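Local coordinates for protein M157 (Murid herpesvirus 1, PDB 2NYK) that serves as an MHC class I-like viral ligand for Ly49 receptors on natural killer cells, at residues D15-F21 and K161-R165; F25-V29 and F75-K80; A179-E183 and C194-S198; F105-V110 and I153-R158. The protein carries 1 engineered substitution. All coordinates share one frame; numbering follows the deposited sequence.

Interaction 1: residues D15-F21 and K161-R165; sequences DDFQFTF and KNRWR
Asp-15 lays its CB over one face of the Arg-165 guanidinium, 3.4 Å from CZ, while water 1 links its OD2 to NH2 of the same arginine. Asp-16 OD1 offers the anti lone pair to Arg-165 NE at 2.7 Å, nearly in the guanidinium plane, in a salt bridge with an N-H...O angle of 160°; the NH2 bond is weak. Its OD2 takes Asn-162 ND2 on the syn lone pair at 2.8 Å, with the amide turned 75° from the carboxylate, and this grip at both oxygens, with water 2 also donating to OD1, should hold the carboxylate's rotation. The contact clamps the end of helix 9-18, which precedes the first strand of an MHC-like platform, onto helix 157-173, probably the counterpart of the alpha2 helix. Lys-161, bent at chi3 (84°), brings NZ to the carbonyls at that helix end: Asp-16 O at 2.9 Å, in the carbonyl plane, and Phe-19 O at 2.7 Å, from above the plane. Gly-107 O is a further acceptor. Phe-19 packs CB on Arg-165 CD at 3.6 Å. Phe-21 points at the same helix, its CZ 4.0 Å from Trp-164 CB and its CE2 beside the methylenes of Lys-161.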
loop_
_atom_site.group_PDB
_atom_site.type_symbol
_atom_site.label_atom_id
_atom_site.label_comp_id
_atom_site.label_asym_id
_atom_site.label_seq_id
_atom_site.Cartn_x
_atom_site.Cartn_y
_atom_site.Cartn_z
ATOM N N ASP A 15 4.320 23.505 0.967
ATOM C CA ASP A 15 3.422 22.362 0.789
ATOM C C ASP A 15 4.070 21.025 1.164
ATOM O O ASP A 15 3.402 20.131 1.693
ATOM C CB ASP A 15 2.885 22.315 -0.645
ATOM C CG ASP A 15 1.991 23.502 -0.978
ATOM O OD1 ASP A 15 1.373 24.082 -0.053
ATOM O OD2 ASP A 15 1.916 23.860 -2.171
ATOM N N ASP A 16 5.371 20.897 0.914
ATOM C CA ASP A 16 6.101 19.682 1.309
ATOM C C ASP A 16 6.070 19.560 2.821
ATOM O O ASP A 16 5.848 18.482 3.373
ATOM C CB ASP A 16 7.552 19.724 0.814
ATOM C CG ASP A 16 7.674 19.484 -0.678
ATOM O OD1 ASP A 16 6.658 19.184 -1.346
ATOM O OD2 ASP A 16 8.807 19.597 -1.189
ATOM N N PHE A 17 6.262 20.693 3.494
ATOM C CA PHE A 17 6.253 20.695 4.946
ATOM C C PHE A 17 4.862 20.368 5.475
ATOM O O PHE A 17 4.717 19.522 6.356
ATOM C CB PHE A 17 6.744 22.034 5.506
ATOM C CG PHE A 17 6.783 22.078 7.005
ATOM C CD1 PHE A 17 7.889 21.600 7.694
ATOM C CD2 PHE A 17 5.690 22.539 7.733
ATOM C CE1 PHE A 17 7.926 21.633 9.072
ATOM C CE2 PHE A 17 5.719 22.572 9.124
ATOM C CZ PHE A 17 6.832 22.116 9.789
ATOM N N GLN A 18 3.845 21.036 4.943
ATOM C CA GLN A 18 2.513 20.960 5.542
ATOM C C GLN A 18 1.784 19.622 5.339
ATOM O O GLN A 18 0.995 19.216 6.192
ATOM C CB GLN A 18 1.626 22.109 5.067
ATOM C CG GLN A 18 0.494 22.434 6.051
ATOM C CD GLN A 18 1.009 22.827 7.452
ATOM O OE1 GLN A 18 2.025 23.520 7.597
ATOM N NE2 GLN A 18 0.305 22.366 8.482
ATOM N N PHE A 19 2.056 18.953 4.228
ATOM C CA PHE A 19 1.370 17.712 3.887
ATOM C C PHE A 19 1.838 16.506 4.712
ATOM O O PHE A 19 3.001 16.105 4.640
ATOM C CB PHE A 19 1.499 17.426 2.390
ATOM C CG PHE A 19 0.704 16.244 1.939
ATOM C CD1 PHE A 19 -0.688 16.252 2.021
ATOM C CD2 PHE A 19 1.347 15.113 1.453
ATOM C CE1 PHE A 19 -1.436 15.140 1.613
ATOM C CE2 PHE A 19 0.620 14.012 1.042
ATOM C CZ PHE A 19 -0.766 14.020 1.117
ATOM N N THR A 20 0.916 15.945 5.495
ATOM C CA THR A 20 1.176 14.793 6.353
ATOM C C THR A 20 0.793 13.477 5.666
ATOM O O THR A 20 -0.237 13.384 4.974
ATOM C CB THR A 20 0.424 14.942 7.717
ATOM O OG1 THR A 20 0.932 16.088 8.408
ATOM C CG2 THR A 20 0.603 13.703 8.612
ATOM N N PHE A 21 1.648 12.470 5.835
ATOM C CA PHE A 21 1.412 11.135 5.269
ATOM C C PHE A 21 2.382 10.120 5.851
ATOM O O PHE A 21 3.323 10.487 6.529
ATOM C CB PHE A 21 1.468 11.149 3.734
ATOM C CG PHE A 21 2.868 11.317 3.141
ATOM C CD1 PHE A 21 3.609 10.210 2.749
ATOM C CD2 PHE A 21 3.400 12.593 2.914
ATOM C CE1 PHE A 21 4.889 10.358 2.197
ATOM C CE2 PHE A 21 4.648 12.775 2.332
ATOM C CZ PHE A 21 5.418 11.650 1.965
ATOM N N LYS A 161 9.514 13.612 1.232
ATOM C CA LYS A 161 8.258 14.355 1.115
ATOM C C LYS A 161 8.166 15.099 -0.207
ATOM O O LYS A 161 7.144 15.041 -0.886
ATOM C CB LYS A 161 8.100 15.323 2.294
ATOM C CG LYS A 161 7.963 14.634 3.661
ATOM C CD LYS A 161 7.436 15.587 4.742
ATOM C CE LYS A 161 5.901 15.677 4.726
ATOM N NZ LYS A 161 5.450 16.756 5.666
ATOM N N ASN A 162 9.258 15.744 -0.606
ATOM C CA ASN A 162 9.296 16.462 -1.889
ATOM C C ASN A 162 9.049 15.521 -3.071
ATOM O O ASN A 162 8.291 15.831 -3.984
ATOM C CB ASN A 162 10.613 17.228 -2.055
ATOM C CG ASN A 162 10.744 17.886 -3.429
ATOM O OD1 ASN A 162 11.390 17.341 -4.325
ATOM N ND2 ASN A 162 10.128 19.056 -3.594
ATOM N N ARG A 163 9.679 14.355 -3.011
ATOM C CA ARG A 163 9.553 13.322 -4.048
ATOM C C ARG A 163 8.165 12.684 -4.121
ATOM O O ARG A 163 7.679 12.375 -5.221
ATOM C CB ARG A 163 10.596 12.221 -3.822
ATOM C CG ARG A 163 11.959 12.577 -4.279
ATOM C CD ARG A 163 13.057 11.663 -3.670
ATOM N NE ARG A 163 12.878 10.249 -3.987
ATOM C CZ ARG A 163 12.758 9.763 -5.219
ATOM N NH1 ARG A 163 12.785 10.576 -6.271
ATOM N NH2 ARG A 163 12.605 8.458 -5.405
ATOM N N TRP A 164 7.524 12.499 -2.966
ATOM C CA TRP A 164 6.279 11.717 -2.884
ATOM C C TRP A 164 4.978 12.475 -2.685
ATOM O O TRP A 164 3.909 11.926 -2.949
ATOM C CB TRP A 164 6.403 10.649 -1.789
ATOM C CG TRP A 164 7.357 9.558 -2.222
ATOM C CD1 TRP A 164 8.723 9.531 -2.072
ATOM C CD2 TRP A 164 6.997 8.346 -2.873
ATOM N NE1 TRP A 164 9.229 8.368 -2.602
ATOM C CE2 TRP A 164 8.183 7.629 -3.108
ATOM C CE3 TRP A 164 5.773 7.794 -3.281
ATOM C CZ2 TRP A 164 8.182 6.372 -3.731
ATOM C CZ3 TRP A 164 5.779 6.569 -3.918
ATOM C CH2 TRP A 164 6.970 5.873 -4.135
ATOM N N ARG A 165 5.045 13.713 -2.205
ATOM C CA ARG A 165 3.832 14.453 -1.887
ATOM C C ARG A 165 2.768 14.403 -2.993
ATOM O O ARG A 165 1.644 14.038 -2.737
ATOM C CB ARG A 165 4.136 15.911 -1.539
ATOM C CG ARG A 165 2.877 16.723 -1.417
ATOM C CD ARG A 165 3.118 18.074 -0.759
ATOM N NE ARG A 165 3.973 18.960 -1.545
ATOM C CZ ARG A 165 3.579 19.658 -2.615
ATOM N NH1 ARG A 165 2.336 19.565 -3.059
ATOM N NH2 ARG A 165 4.438 20.472 -3.229
HETATM O O HOH W 1 2.765 22.576 -4.271
HETATM O O HOH W 2 6.791 18.112 -3.839
HETATM O O HOH W 3 3.254 17.226 7.565
#

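Interaction 2: residues F25-V29 and F75-K80; sequences FEVTV and FLDIQK
Val-27 is the bump at the middle of this contact, and its two methyls part to straddle the helix surface. With CG1 anti to the backbone N (chi1 179°), that methyl drops against the backbone of Lys-80, 3.8 Å from CA, while CG2 is left to press on Leu-76 CD2 at 3.5 Å, a tight fit. Gln-79 CB borders CG2 from the next turn of the helix, and the polar end of that glutamine turns to Arg-82. Two residues nearer the strand's N terminus, Phe-25 fills the next gap: its CB nestles between Phe-75 CE2, at 3.8 Å, and Leu-76 CD2, which approaches the Phe-25 ring at its edge. The two phenylalanine rings meet obliquely, centroids 5.2 Å apart and planes at 58°, so that neither lies flat on the other. In the other direction Val-29 CG2 meets Lys-80 CG at 3.7 Å, using the aliphatic stem of the lysine. The strand and helix axes run in the same general sense, 31° apart and 8.5 Å from each other at closest approach. This is the packing of helix 71-90, probably the counterpart of the alpha1 helix, across the platform sheet of an MHC class I-like fold, with Phe-25, Val-27 and Val-29 all directed at the helix. Between the two segments the adhesion is apolar throughout, so it depends on close fit and burial.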
loop_
_atom_site.group_PDB
_atom_site.type_symbol
_atom_site.label_atom_id
_atom_site.label_comp_id
_atom_site.label_asym_id
_atom_site.label_seq_id
_atom_site.Cartn_x
_atom_site.Cartn_y
_atom_site.Cartn_z
ATOM N N PHE A 25 8.073 0.893 4.627
ATOM C CA PHE A 25 9.149 0.229 3.907
ATOM C C PHE A 25 9.224 -1.174 4.451
ATOM O O PHE A 25 9.312 -1.360 5.681
ATOM C CB PHE A 25 10.489 0.929 4.190
ATOM C CG PHE A 25 10.513 2.379 3.850
ATOM C CD1 PHE A 25 10.868 2.799 2.567
ATOM C CD2 PHE A 25 10.196 3.339 4.821
ATOM C CE1 PHE A 25 10.903 4.149 2.247
ATOM C CE2 PHE A 25 10.224 4.675 4.531
ATOM C CZ PHE A 25 10.603 5.099 3.244
ATOM N N GLU A 26 9.173 -2.178 3.575
ATOM C CA GLU A 26 9.197 -3.544 4.062
ATOM C C GLU A 26 10.163 -4.415 3.264
ATOM O O GLU A 26 10.221 -4.327 2.038
ATOM C CB GLU A 26 7.785 -4.133 4.012
ATOM C CG GLU A 26 7.695 -5.592 4.451
ATOM C CD GLU A 26 6.252 -6.011 4.702
ATOM O OE1 GLU A 26 5.984 -7.216 4.800
ATOM O OE2 GLU A 26 5.380 -5.138 4.800
ATOM N N VAL A 27 10.912 -5.269 3.953
ATOM C CA VAL A 27 11.809 -6.187 3.278
ATOM C C VAL A 27 11.666 -7.562 3.900
ATOM O O VAL A 27 11.651 -7.699 5.125
ATOM C CB VAL A 27 13.305 -5.749 3.364
ATOM C CG1 VAL A 27 14.202 -6.770 2.667
ATOM C CG2 VAL A 27 13.500 -4.376 2.734
ATOM N N THR A 28 11.551 -8.567 3.035
ATOM C CA THR A 28 11.469 -9.953 3.450
ATOM C C THR A 28 12.611 -10.721 2.794
ATOM O O THR A 28 12.866 -10.570 1.596
ATOM C CB THR A 28 10.116 -10.576 3.059
ATOM O OG1 THR A 28 9.059 -9.843 3.695
ATOM C CG2 THR A 28 10.054 -12.020 3.493
ATOM N N VAL A 29 13.323 -11.498 3.600
ATOM C CA VAL A 29 14.379 -12.380 3.118
ATOM C C VAL A 29 14.064 -13.814 3.583
ATOM O O VAL A 29 13.743 -14.036 4.748
ATOM C CB VAL A 29 15.760 -11.911 3.638
ATOM C CG1 VAL A 29 16.804 -12.981 3.448
ATOM C CG2 VAL A 29 16.197 -10.627 2.935
ATOM N N PHE A 75 17.769 2.627 1.323
ATOM C CA PHE A 75 17.273 2.195 2.635
ATOM C C PHE A 75 16.894 0.709 2.609
ATOM O O PHE A 75 17.314 -0.072 3.458
ATOM C CB PHE A 75 16.068 3.038 3.082
ATOM C CG PHE A 75 15.535 2.630 4.415
ATOM C CD1 PHE A 75 16.174 3.038 5.583
ATOM C CD2 PHE A 75 14.434 1.783 4.511
ATOM C CE1 PHE A 75 15.734 2.620 6.812
ATOM C CE2 PHE A 75 13.954 1.401 5.760
ATOM C CZ PHE A 75 14.597 1.813 6.900
ATOM N N LEU A 76 16.127 0.320 1.601
ATOM C CA LEU A 76 15.658 -1.058 1.452
ATOM C C LEU A 76 16.798 -2.036 1.157
ATOM O O LEU A 76 16.802 -3.163 1.659
ATOM C CB LEU A 76 14.643 -1.108 0.311
ATOM C CG LEU A 76 13.320 -0.408 0.644
ATOM C CD1 LEU A 76 12.495 -0.181 -0.607
ATOM C CD2 LEU A 76 12.543 -1.216 1.657
ATOM N N ASP A 77 17.747 -1.592 0.331
ATOM C CA ASP A 77 18.944 -2.372 -0.012
ATOM C C ASP A 77 19.776 -2.664 1.231
ATOM O O ASP A 77 20.169 -3.786 1.461
ATOM C CB ASP A 77 19.786 -1.618 -1.060
ATOM C CG ASP A 77 20.884 -2.484 -1.662
ATOM O OD1 ASP A 77 21.958 -1.941 -1.994
ATOM O OD2 ASP A 77 20.679 -3.703 -1.796
ATOM N N ILE A 78 20.012 -1.643 2.039
ATOM C CA ILE A 78 20.714 -1.798 3.304
ATOM C C ILE A 78 19.992 -2.751 4.274
ATOM O O ILE A 78 20.632 -3.608 4.883
ATOM C CB ILE A 78 20.958 -0.438 3.985
ATOM C CG1 ILE A 78 21.952 0.405 3.158
ATOM C CG2 ILE A 78 21.440 -0.649 5.420
ATOM C CD1 ILE A 78 22.267 1.773 3.766
ATOM N N GLN A 79 18.673 -2.597 4.421
ATOM C CA GLN A 79 17.894 -3.525 5.251
ATOM C C GLN A 79 17.981 -4.958 4.715
ATOM O O GLN A 79 18.189 -5.899 5.478
ATOM C CB GLN A 79 16.416 -3.083 5.338
ATOM C CG GLN A 79 16.170 -1.757 6.075
ATOM C CD GLN A 79 16.701 -1.743 7.501
ATOM O OE1 GLN A 79 16.756 -2.774 8.169
ATOM N NE2 GLN A 79 17.093 -0.565 7.976
ATOM N N LYS A 80 17.835 -5.131 3.408
ATOM C CA LYS A 80 17.984 -6.455 2.829
ATOM C C LYS A 80 19.334 -7.091 3.186
ATOM O O LYS A 80 19.366 -8.229 3.651
ATOM C CB LYS A 80 17.767 -6.437 1.319
ATOM C CG LYS A 80 17.374 -7.804 0.789
ATOM C CD LYS A 80 17.198 -7.836 -0.715
ATOM C CE LYS A 80 18.533 -7.888 -1.418
ATOM N NZ LYS A 80 18.366 -8.072 -2.881
#

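Interaction 3: residues A179-E183 and C194-S198; sequences ATEVE and CVVTS
Glu-183 runs beside Val-195, its flat carboxylate placing OE1 3.7 Å from CG1, whereas Glu-181 crosses Thr-197 at a slant, OE1 4.0 Å from CB. Neither carboxylate is paired with a charge here; Arg-260 takes Glu-183 and Lys-262 takes Glu-181, through salt bridges. Water 6 lies within hydrogen-bonding distance of Glu-183 OE1, Val-195 O and Thr-197 OG1, with more acceptors around it than it has protons. The peptide groups supply the main bonding. Glu-181 and Thr-197 exchange two bonds, and Glu-181 N approaches Thr-197 O in the carbonyl plane at 3.0 Å. Glu-183 and Val-195 exchange two more, with Val-195 N at 2.9 Å from Glu-183 O, tilted 28° from the carbonyl plane. Between these hydrogen-bonded pairs, Val-182 and Val-196 form a non-hydrogen-bonded pair whose side chains lie side by side on the opposite face, CG2 to CG2 at 3.8 Å. On that face Thr-180 CG2 presses on Val-196 CG1 at 3.5 Å. Val-182 sets CG1 anti to its backbone N (chi1 -178°), which takes this methyl to Cys-194 SG at 3.5 Å. The sulfur is itself disulfide-bonded to Cys-241. An antiparallel hairpin with one buried apolar face and a disulfide leading from strand 192-198 to strand 241-245 is consistent with the immunoglobulin-like, alpha3-type domain of MHC class I relatives.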
loop_
_atom_site.group_PDB
_atom_site.type_symbol
_atom_site.label_atom_id
_atom_site.label_comp_id
_atom_site.label_asym_id
_atom_site.label_seq_id
_atom_site.Cartn_x
_atom_site.Cartn_y
_atom_site.Cartn_z
ATOM N N ALA A 179 -14.306 8.156 -8.246
ATOM C CA ALA A 179 -13.173 7.678 -9.068
ATOM C C ALA A 179 -13.160 6.152 -9.062
ATOM O O ALA A 179 -12.296 5.504 -9.668
ATOM C CB ALA A 179 -11.858 8.250 -8.547
ATOM N N THR A 180 -14.163 5.586 -8.400
ATOM C CA THR A 180 -14.284 4.144 -8.219
ATOM C C THR A 180 -15.258 3.547 -9.244
ATOM O O THR A 180 -16.394 4.012 -9.368
ATOM C CB THR A 180 -14.745 3.831 -6.778
ATOM O OG1 THR A 180 -13.871 4.500 -5.853
ATOM C CG2 THR A 180 -14.730 2.328 -6.518
ATOM N N GLU A 181 -14.815 2.549 -10.006
ATOM C CA GLU A 181 -15.670 1.982 -11.053
ATOM C C GLU A 181 -16.251 0.670 -10.568
ATOM O O GLU A 181 -15.551 -0.078 -9.919
ATOM C CB GLU A 181 -14.886 1.797 -12.343
ATOM C CG GLU A 181 -14.250 3.114 -12.835
ATOM C CD GLU A 181 -13.238 2.923 -13.947
ATOM O OE1 GLU A 181 -12.658 1.815 -14.069
ATOM O OE2 GLU A 181 -13.038 3.888 -14.717
ATOM N N VAL A 182 -17.527 0.410 -10.883
ATOM C CA VAL A 182 -18.268 -0.765 -10.392
ATOM C C VAL A 182 -19.119 -1.429 -11.485
ATOM O O VAL A 182 -19.982 -0.797 -12.088
ATOM C CB VAL A 182 -19.136 -0.412 -9.152
ATOM C CG1 VAL A 182 -19.866 -1.649 -8.615
ATOM C CG2 VAL A 182 -18.267 0.199 -8.064
ATOM N N GLU A 183 -18.832 -2.701 -11.747
ATOM C CA GLU A 183 -19.583 -3.524 -12.679
ATOM C C GLU A 183 -20.402 -4.505 -11.857
ATOM O O GLU A 183 -19.863 -5.486 -11.318
ATOM C CB GLU A 183 -18.635 -4.266 -13.621
ATOM C CG GLU A 183 -17.777 -3.327 -14.474
ATOM C CD GLU A 183 -16.569 -3.995 -15.086
ATOM O OE1 GLU A 183 -15.637 -4.385 -14.353
ATOM O OE2 GLU A 183 -16.528 -4.112 -16.326
ATOM N N CYS A 194 -20.016 -8.546 -8.688
ATOM C CA CYS A 194 -19.667 -7.146 -8.502
ATOM C C CYS A 194 -18.154 -6.984 -8.562
ATOM O O CYS A 194 -17.436 -7.511 -7.711
ATOM C CB CYS A 194 -20.222 -6.616 -7.181
ATOM S SG CYS A 194 -20.114 -4.826 -7.083
ATOM N N VAL A 195 -17.683 -6.290 -9.596
ATOM C CA VAL A 195 -16.268 -6.048 -9.808
ATOM C C VAL A 195 -15.995 -4.569 -9.569
ATOM O O VAL A 195 -16.517 -3.706 -10.287
ATOM C CB VAL A 195 -15.814 -6.432 -11.240
ATOM C CG1 VAL A 195 -14.334 -6.158 -11.416
ATOM C CG2 VAL A 195 -16.164 -7.892 -11.563
ATOM N N VAL A 196 -15.185 -4.277 -8.551
ATOM C CA VAL A 196 -14.821 -2.897 -8.231
ATOM C C VAL A 196 -13.355 -2.624 -8.568
ATOM O O VAL A 196 -12.485 -3.337 -8.097
ATOM C CB VAL A 196 -15.128 -2.593 -6.743
ATOM C CG1 VAL A 196 -14.726 -1.165 -6.370
ATOM C CG2 VAL A 196 -16.614 -2.809 -6.471
ATOM N N THR A 197 -13.116 -1.595 -9.390
ATOM C CA THR A 197 -11.803 -1.173 -9.868
ATOM C C THR A 197 -11.412 0.184 -9.300
ATOM O O THR A 197 -12.191 1.160 -9.350
ATOM C CB THR A 197 -11.784 -1.095 -11.433
ATOM O OG1 THR A 197 -12.215 -2.350 -11.969
ATOM C CG2 THR A 197 -10.374 -0.800 -11.954
ATOM N N SER A 198 -10.205 0.243 -8.740
ATOM C CA SER A 198 -9.678 1.471 -8.185
ATOM C C SER A 198 -8.261 1.655 -8.626
ATOM O O SER A 198 -7.479 0.707 -8.659
ATOM C CB SER A 198 -9.744 1.414 -6.650
ATOM O OG SER A 198 -9.137 2.546 -6.071
HETATM O O HOH W 4 -11.254 3.283 -10.992
HETATM O O HOH W 5 -11.276 4.386 -6.132
HETATM O O HOH W 6 -14.982 -2.440 -12.211
#

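Interaction 4: residues F105-V110 and I153-R158; sequences FLGFDV and IKSNVR
Phe-105, Val-110, Ile-153 and Val-157 make the apolar part of the contact. Ile-153 CG2 comes to the edge of the Phe-105 ring, 3.7 Å from CE1, and also lies 4.0 Å from Val-110 CG1. Val-157 turns CG1 towards strand 96-106 and the turn: with this methyl anti to the backbone N (chi1 178°), it reaches Phe-105 CD1 at 3.9 Å and Phe-108 CA at 3.7 Å. Val-110 and Val-157 are neighbours too, though the modelled spacing of their methyls is too short to be trusted.

The aromatic contact is a CH-pi interaction. Arg-158 puts CG over the centre of the Phe-108 ring, 3.4 Å from the centroid and only 8° off the normal. The chain stays extended to NE, and the guanidinium, its plane 44° from the ring's, has Phe-108 CD2 over one face, toward its rim. Phe-17 meets the same Phe-108 ring edge-to-face.

The charged contact is thin: Lys-154, bent at chi2 and chi4, runs past Phe-108 O and puts NZ 3.5 Å from Asp-109 OD1 in a long salt bridge whose hydrogen bond is weak. Topologically, the type II' turn from Leu-106 to Asp-109, with Gly-107 at positive phi, joins two platform strands beside the break between helices 148-154 and 157-173. A segmented alpha2 helix of this sort is familiar from MHC class I folds. Apolar packing and the arginine over the ring probably hold the turn here, with the weak Asp-109 to Lys-154 pair adding little direction.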
loop_
_atom_site.group_PDB
_atom_site.type_symbol
_atom_site.label_atom_id
_atom_site.label_comp_id
_atom_site.label_asym_id
_atom_site.label_seq_id
_atom_site.Cartn_x
_atom_site.Cartn_y
_atom_site.Cartn_z
ATOM N N PHE A 105 5.302 10.999 8.452
ATOM C CA PHE A 105 6.030 12.213 8.103
ATOM C C PHE A 105 5.203 13.413 8.513
ATOM O O PHE A 105 4.258 13.779 7.825
ATOM C CB PHE A 105 6.351 12.254 6.608
ATOM C CG PHE A 105 7.277 11.164 6.161
ATOM C CD1 PHE A 105 8.601 11.168 6.537
ATOM C CD2 PHE A 105 6.822 10.119 5.384
ATOM C CE1 PHE A 105 9.467 10.153 6.146
ATOM C CE2 PHE A 105 7.687 9.091 4.985
ATOM C CZ PHE A 105 9.012 9.111 5.362
ATOM N N LEU A 106 5.558 14.001 9.653
ATOM C CA LEU A 106 4.840 15.131 10.221
ATOM C C LEU A 106 5.744 16.378 10.199
ATOM O O LEU A 106 6.767 16.418 10.889
ATOM C CB LEU A 106 4.402 14.804 11.656
ATOM C CG LEU A 106 3.473 15.798 12.365
ATOM C CD1 LEU A 106 2.204 16.057 11.555
ATOM C CD2 LEU A 106 3.121 15.308 13.774
ATOM N N GLY A 107 5.374 17.378 9.396
ATOM C CA GLY A 107 6.284 18.493 9.130
ATOM C C GLY A 107 7.523 17.894 8.515
ATOM O O GLY A 107 7.442 17.154 7.523
ATOM N N PHE A 108 8.673 18.180 9.111
ATOM C CA PHE A 108 9.905 17.511 8.693
ATOM C C PHE A 108 10.423 16.549 9.758
ATOM O O PHE A 108 11.610 16.230 9.794
ATOM C CB PHE A 108 10.981 18.528 8.279
ATOM C CG PHE A 108 10.687 19.244 6.966
ATOM C CD1 PHE A 108 9.910 18.646 5.972
ATOM C CD2 PHE A 108 11.235 20.500 6.718
ATOM C CE1 PHE A 108 9.676 19.301 4.753
ATOM C CE2 PHE A 108 11.001 21.159 5.521
ATOM C CZ PHE A 108 10.215 20.559 4.541
ATOM N N ASP A 109 9.520 16.115 10.630
ATOM C CA ASP A 109 9.802 15.116 11.650
ATOM C C ASP A 109 9.265 13.783 11.176
ATOM O O ASP A 109 8.444 13.724 10.255
ATOM C CB ASP A 109 9.128 15.460 12.970
ATOM C CG ASP A 109 9.846 16.569 13.715
ATOM O OD1 ASP A 109 11.085 16.471 13.880
ATOM O OD2 ASP A 109 9.169 17.538 14.128
ATOM N N VAL A 110 9.751 12.720 11.807
ATOM C CA VAL A 110 9.347 11.375 11.474
ATOM C C VAL A 110 9.254 10.567 12.742
ATOM O O VAL A 110 10.113 10.675 13.616
ATOM C CB VAL A 110 10.343 10.691 10.512
ATOM C CG1 VAL A 110 9.861 9.308 10.143
ATOM C CG2 VAL A 110 10.472 11.505 9.253
ATOM N N ILE A 153 16.022 7.678 7.627
ATOM C CA ILE A 153 14.770 8.240 7.140
ATOM C C ILE A 153 14.608 9.699 7.617
ATOM O O ILE A 153 14.336 10.600 6.817
ATOM C CB ILE A 153 13.580 7.348 7.584
ATOM C CG1 ILE A 153 13.686 5.965 6.909
ATOM C CG2 ILE A 153 12.243 8.041 7.245
ATOM C CD1 ILE A 153 12.880 4.931 7.608
ATOM N N LYS A 154 14.779 9.915 8.923
ATOM C CA LYS A 154 14.694 11.236 9.528
ATOM C C LYS A 154 15.599 12.239 8.808
ATOM O O LYS A 154 15.169 13.344 8.461
ATOM C CB LYS A 154 15.066 11.159 11.018
ATOM C CG LYS A 154 15.154 12.526 11.720
ATOM C CD LYS A 154 13.816 13.272 11.649
ATOM C CE LYS A 154 13.966 14.736 12.097
ATOM N NZ LYS A 154 14.130 14.825 13.584
ATOM N N SER A 155 16.842 11.837 8.557
ATOM C CA SER A 155 17.824 12.704 7.915
ATOM C C SER A 155 17.476 13.101 6.484
ATOM O O SER A 155 18.090 14.005 5.935
ATOM C CB SER A 155 19.188 12.036 7.934
ATOM O OG SER A 155 19.508 11.643 9.251
ATOM N N ASN A 156 16.500 12.420 5.887
ATOM C CA ASN A 156 16.163 12.643 4.489
ATOM C C ASN A 156 14.690 12.970 4.291
ATOM O O ASN A 156 14.167 12.839 3.196
ATOM C CB ASN A 156 16.574 11.418 3.660
ATOM C CG ASN A 156 18.074 11.188 3.684
ATOM O OD1 ASN A 156 18.822 11.923 3.048
ATOM N ND2 ASN A 156 18.522 10.199 4.461
ATOM N N VAL A 157 14.026 13.392 5.360
ATOM C CA VAL A 157 12.584 13.656 5.325
ATOM C C VAL A 157 12.208 14.636 4.203
ATOM O O VAL A 157 11.318 14.343 3.388
ATOM C CB VAL A 157 12.075 14.177 6.694
ATOM C CG1 VAL A 157 10.575 14.512 6.644
ATOM C CG2 VAL A 157 12.309 13.128 7.738
ATOM N N ARG A 158 12.882 15.786 4.157
ATOM C CA ARG A 158 12.573 16.805 3.130
ATOM C C ARG A 158 12.584 16.247 1.706
ATOM O O ARG A 158 11.676 16.516 0.925
ATOM C CB ARG A 158 13.552 17.983 3.186
ATOM C CG ARG A 158 13.428 18.873 4.412
ATOM C CD ARG A 158 14.563 19.934 4.405
ATOM N NE ARG A 158 14.450 20.920 5.486
ATOM C CZ ARG A 158 14.782 20.691 6.759
ATOM N NH1 ARG A 158 15.236 19.491 7.122
ATOM N NH2 ARG A 158 14.659 21.666 7.671
#

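Interaction 1 starts nearest the N terminus and closes a long loop, bringing the end of helix 9-18 back to helix 157-173. Nested inside that loop are interaction 2, where helix 71-90 returns to strand 21-30, and then interaction 4, where the helix break at 153-158 meets the hairpin 105-110; these two are in series. Interactions 1 and 4 touch directly, since Phe-21 O bonds Phe-105 N, and Ile-153 also packs on Phe-25 and Phe-75 of interaction 2. All three join helices to the seven-stranded sheet. Interaction 3 opens only after helix 157-173 and closes a short hairpin in the eight-stranded sheet, probably the immunoglobulin-like domain, about 33 Å between centres from interaction 2.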